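Local coordinates for catechol 2,3-dioxygenase (Pseudomonas sp. KL28, PDB 3HQ0), which probably cleaves the ring of catechol with molecular oxygen, using ferrous iron, to give 2-hydroxy-6-oxohexa-2,4-dienoate, as an extradiol dioxygenase built as a homotetramer, at residues Gln13-Asn18 and Arg59-Ala64; Gly70-Asp75 and Glu119-Lys124. All coordinates share one frame; numbering follows the deposited sequence.

Contact 1 (Gln13-Asn18 and Arg59-Ala64); sequences QVRVLN and READTA
Q13 meets R59 through its amide nitrogen, NE2 lying 3.6 Å from R59 CD, the amide and guanidinium planes turned 46° apart; D67 takes a hydrogen bond from Q13 NE2 and a salt bridge from R59 NE. V14 O accepts the backbone N-H of R59, part of the parallel pairing of strands 9-16 and 56-60 within the N-terminal vicinal-oxygen-chelate module. R15 lies side by side with R59 on one face of this sheet. A bend at chi3 (-68°) turns its guanidinium toward the backbone of the 61-64 loop, where NE donates to T63 O at 2.8 Å, that oxygen near the guanidinium plane, and NH2 makes a weak hydrogen bond to A64 O at 2.7 Å. The aliphatic part of R15 packs its CD against A61 CB at 3.6 Å. V16 continues the pairing, N to R59 O (3.0 Å) and O from A61 N (3.2 Å). L17 reaches back over the loop, CD2 touching A64 CB at 3.7 Å. N18 caps the following helix through E21 N. D67 also pairs with R15 NH1, and its carboxylate probably offsets the closeness of the two arginines, while R15 ties the departing loop to the sheet.

Contact 2 (Gly70-Asp75 and Glu119-Lys124); sequences GFKVLD and ELYAEK
Y121 has its CG between the backbone N and the carbonyl carbon (chi1 64°), a setting that lays the ring back across the neighbouring strand, while K72 has CG anti to its backbone N, so that CB and CG rest on the same ring, and the bend at chi2 carries the rest across and off it. Strands 65-73 and 117-121 are parallel neighbours in the mixed sheet of the N-terminal vicinal-oxygen-chelate module, and helix 76-89 lies in the connection between them. K72 CA stands over the centre of the tyrosine ring, 4.1 Å from the centroid, in a CH-pi contact; K72 CG comes within 3.6 Å of Y121 CE2. The H11 ring meets that of Y121 nearly parallel. Three backbone bonds hold the pairing: F71 N to E119 O, Y121 N to F71 O and V73 N to Y121 O, the first and last 2.7 Å long. At G70 the strands draw in to 4.0 Å between G70 CA and E119 CA, and the carboxylate of E119 is held by R109, R107 and H11. F71 and L120 lie on the sheet's other face, F71 CB 4.0 Å from L120 CD1; the V73 side chain crosses that of L120 at about a right angle, CG1 beside L120 CG. L79, L82 and L86 of helix 76-89 pack on L120 and V73. At the strand ends, V73 CG2 meets A122 CB at 3.6 Å, and a water links the segments, accepting from K124 N (3.1 Å) and weakly from K72 NZ (3.4 Å).

How the contacts relate
Both contacts join parallel strand pairs of the same N-terminal sheet, in which strands 9-16 and 65-73 are themselves neighbours; their centres are about 24 Å apart. Contact 1 is partly buried and lies at the end of its pair, so one arginine reaches past the strand to backbone carbonyls of a loop. Contact 2 is buried and mostly apolar or aromatic, its glutamate charge paired within the chain. Along the chain they come in series: strand 65-73 is the next strand after 56-60, reached through the 61-64 loop. The bound iron is about 13 Å from the V14 side chain and equally from that of F71.

Contact 1 (Gln13-Asn18 and Arg59-Ala64)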
# COMPACT_ATOMS: atom_id res chain seq x y z
N GLN A 13 25.83 -11.36 15.74
CA GLN A 13 25.64 -12.23 16.88
C GLN A 13 25.31 -11.32 18.04
O GLN A 13 26.13 -10.49 18.45
CB GLN A 13 26.90 -13.04 17.19
CG GLN A 13 26.73 -13.85 18.46
CD GLN A 13 27.81 -14.88 18.65
OE1 GLN A 13 27.93 -15.82 17.86
NE2 GLN A 13 28.62 -14.72 19.70
N VAL A 14 24.11 -11.50 18.56
CA VAL A 14 23.60 -10.69 19.65
C VAL A 14 23.44 -11.53 20.91
O VAL A 14 23.19 -12.72 20.84
CB VAL A 14 22.24 -10.08 19.25
CG1 VAL A 14 21.62 -9.33 20.42
CG2 VAL A 14 22.43 -9.15 18.05
N ARG A 15 23.59 -10.87 22.05
CA ARG A 15 23.47 -11.53 23.35
C ARG A 15 22.08 -11.35 23.94
O ARG A 15 21.58 -10.24 24.03
CB ARG A 15 24.47 -10.93 24.34
CG ARG A 15 25.92 -10.98 23.93
CD ARG A 15 26.80 -10.60 25.10
NE ARG A 15 26.66 -9.20 25.48
CZ ARG A 15 27.25 -8.19 24.84
NH1 ARG A 15 28.02 -8.45 23.80
NH2 ARG A 15 27.07 -6.94 25.24
N VAL A 16 21.48 -12.46 24.37
CA VAL A 16 20.16 -12.43 24.98
C VAL A 16 20.24 -12.98 26.41
O VAL A 16 20.91 -13.97 26.66
CB VAL A 16 19.16 -13.26 24.16
CG1 VAL A 16 18.91 -12.56 22.84
CG2 VAL A 16 19.72 -14.65 23.91
N LEU A 17 19.57 -12.31 27.35
CA LEU A 17 19.59 -12.72 28.76
C LEU A 17 18.99 -14.09 29.03
O LEU A 17 19.37 -14.76 29.99
CB LEU A 17 18.86 -11.69 29.63
CG LEU A 17 19.54 -10.34 29.87
CD1 LEU A 17 20.96 -10.58 30.37
CD2 LEU A 17 19.57 -9.54 28.59
N ASN A 18 18.04 -14.50 28.19
CA ASN A 18 17.40 -15.80 28.34
C ASN A 18 17.29 -16.45 26.97
O ASN A 18 16.47 -16.05 26.14
CB ASN A 18 16.01 -15.65 28.96
CG ASN A 18 15.28 -16.96 29.08
OD1 ASN A 18 14.82 -17.52 28.09
ND2 ASN A 18 15.18 -17.47 30.30
N ARG A 59 23.07 -15.61 21.58
CA ARG A 59 23.90 -16.30 22.56
C ARG A 59 23.48 -15.90 23.96
O ARG A 59 23.42 -14.72 24.28
CB ARG A 59 25.37 -15.92 22.32
CG ARG A 59 26.38 -16.59 23.22
CD ARG A 59 27.78 -16.15 22.85
NE ARG A 59 28.06 -14.78 23.29
CZ ARG A 59 28.47 -14.46 24.51
NH1 ARG A 59 28.64 -15.40 25.43
NH2 ARG A 59 28.70 -13.19 24.82
N GLU A 60 23.17 -16.89 24.81
CA GLU A 60 22.78 -16.58 26.17
C GLU A 60 24.01 -15.99 26.85
O GLU A 60 25.10 -16.54 26.76
CB GLU A 60 22.33 -17.84 26.92
CG GLU A 60 21.81 -17.56 28.33
CD GLU A 60 21.10 -18.75 28.97
OE1 GLU A 60 21.75 -19.79 29.19
OE2 GLU A 60 19.88 -18.64 29.24
N ALA A 61 23.83 -14.85 27.50
CA ALA A 61 24.93 -14.17 28.17
C ALA A 61 24.45 -13.34 29.35
O ALA A 61 23.25 -13.09 29.50
CB ALA A 61 25.68 -13.29 27.18
N ASP A 62 25.39 -12.88 30.17
CA ASP A 62 25.07 -12.07 31.34
C ASP A 62 24.63 -10.66 30.98
O ASP A 62 23.93 -10.01 31.76
CB ASP A 62 26.29 -12.00 32.28
CG ASP A 62 26.79 -13.37 32.71
OD1 ASP A 62 27.76 -13.43 33.49
OD2 ASP A 62 26.21 -14.39 32.27
N THR A 63 25.03 -10.19 29.80
CA THR A 63 24.67 -8.85 29.36
C THR A 63 24.13 -8.88 27.93
O THR A 63 24.49 -9.74 27.14
CB THR A 63 25.90 -7.91 29.40
OG1 THR A 63 26.34 -7.75 30.75
CG2 THR A 63 25.55 -6.55 28.83
N ALA A 64 23.26 -7.93 27.61
CA ALA A 64 22.70 -7.85 26.27
C ALA A 64 23.65 -7.03 25.42
O ALA A 64 24.57 -6.41 25.95
CB ALA A 64 21.32 -7.20 26.30

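Contact 2 (Gly70-Asp75 and Glu119-Lys124)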
# COMPACT_ATOMS: atom_id res chain seq x y z
N GLY A 70 29.34 -9.24 11.02
CA GLY A 70 30.15 -9.64 9.89
C GLY A 70 29.55 -9.40 8.52
O GLY A 70 28.33 -9.39 8.34
N PHE A 71 30.43 -9.21 7.54
CA PHE A 71 30.04 -8.98 6.16
C PHE A 71 30.51 -10.14 5.30
O PHE A 71 31.57 -10.74 5.55
CB PHE A 71 30.68 -7.68 5.65
CG PHE A 71 30.17 -6.44 6.34
CD1 PHE A 71 29.09 -5.73 5.82
CD2 PHE A 71 30.76 -5.99 7.52
CE1 PHE A 71 28.61 -4.58 6.46
CE2 PHE A 71 30.29 -4.85 8.17
CZ PHE A 71 29.21 -4.14 7.63
N LYS A 72 29.73 -10.46 4.27
CA LYS A 72 30.10 -11.52 3.35
C LYS A 72 30.83 -10.85 2.20
O LYS A 72 30.41 -9.79 1.73
CB LYS A 72 28.86 -12.24 2.84
CG LYS A 72 29.15 -13.58 2.18
CD LYS A 72 29.49 -13.48 0.72
CE LYS A 72 29.81 -14.86 0.14
NZ LYS A 72 28.76 -15.90 0.43
N VAL A 73 31.94 -11.45 1.76
CA VAL A 73 32.70 -10.89 0.66
C VAL A 73 32.58 -11.81 -0.55
O VAL A 73 32.20 -12.97 -0.42
CB VAL A 73 34.19 -10.71 1.05
CG1 VAL A 73 34.28 -9.85 2.32
CG2 VAL A 73 34.87 -12.07 1.25
N LEU A 74 32.91 -11.27 -1.71
CA LEU A 74 32.79 -12.00 -2.97
C LEU A 74 33.33 -13.42 -3.04
O LEU A 74 32.63 -14.33 -3.50
CB LEU A 74 33.42 -11.17 -4.09
CG LEU A 74 33.17 -11.63 -5.52
CD1 LEU A 74 31.69 -11.51 -5.85
CD2 LEU A 74 34.00 -10.78 -6.47
N ASP A 75 34.57 -13.62 -2.59
CA ASP A 75 35.22 -14.93 -2.66
C ASP A 75 36.46 -15.02 -1.77
O ASP A 75 36.86 -14.04 -1.15
CB ASP A 75 35.63 -15.22 -4.11
CG ASP A 75 36.44 -14.08 -4.73
OD1 ASP A 75 37.26 -13.48 -4.00
OD2 ASP A 75 36.27 -13.78 -5.93
N GLU A 119 33.57 -8.67 11.30
CA GLU A 119 34.08 -9.87 10.65
C GLU A 119 33.83 -9.83 9.16
O GLU A 119 32.89 -9.20 8.69
CB GLU A 119 33.37 -11.14 11.15
CG GLU A 119 33.33 -11.36 12.64
CD GLU A 119 33.03 -12.81 12.96
OE1 GLU A 119 32.12 -13.40 12.34
OE2 GLU A 119 33.70 -13.37 13.84
N LEU A 120 34.67 -10.55 8.42
CA LEU A 120 34.56 -10.67 6.98
C LEU A 120 34.68 -12.17 6.67
O LEU A 120 35.50 -12.86 7.27
CB LEU A 120 35.70 -9.92 6.28
CG LEU A 120 35.60 -8.43 5.92
CD1 LEU A 120 34.56 -7.71 6.74
CD2 LEU A 120 36.98 -7.81 6.08
N TYR A 121 33.84 -12.67 5.78
CA TYR A 121 33.91 -14.08 5.40
C TYR A 121 33.45 -14.23 3.96
O TYR A 121 32.68 -13.42 3.45
CB TYR A 121 33.05 -14.96 6.33
CG TYR A 121 31.56 -14.70 6.29
CD1 TYR A 121 30.98 -13.72 7.09
CD2 TYR A 121 30.73 -15.43 5.44
CE1 TYR A 121 29.60 -13.47 7.05
CE2 TYR A 121 29.35 -15.20 5.39
CZ TYR A 121 28.80 -14.21 6.20
OH TYR A 121 27.44 -13.97 6.16
N ALA A 122 33.95 -15.26 3.29
CA ALA A 122 33.59 -15.48 1.90
C ALA A 122 32.66 -16.66 1.69
O ALA A 122 31.96 -16.73 0.70
CB ALA A 122 34.86 -15.66 1.08
N GLU A 123 32.65 -17.60 2.64
CA GLU A 123 31.81 -18.79 2.49
C GLU A 123 30.86 -19.06 3.64
O GLU A 123 31.22 -18.95 4.81
CB GLU A 123 32.68 -20.03 2.30
CG GLU A 123 33.77 -19.88 1.25
CD GLU A 123 34.70 -21.08 1.22
OE1 GLU A 123 35.78 -20.98 0.60
OE2 GLU A 123 34.35 -22.13 1.81
N LYS A 124 29.64 -19.42 3.27
CA LYS A 124 28.59 -19.78 4.21
C LYS A 124 27.61 -20.59 3.40
O LYS A 124 27.15 -20.16 2.34
CB LYS A 124 27.89 -18.55 4.82
CG LYS A 124 26.82 -18.94 5.84
CD LYS A 124 26.16 -17.74 6.50
CE LYS A 124 27.08 -17.07 7.50
NZ LYS A 124 26.41 -15.92 8.14
O HOH W 1 29.56 -19.17 0.15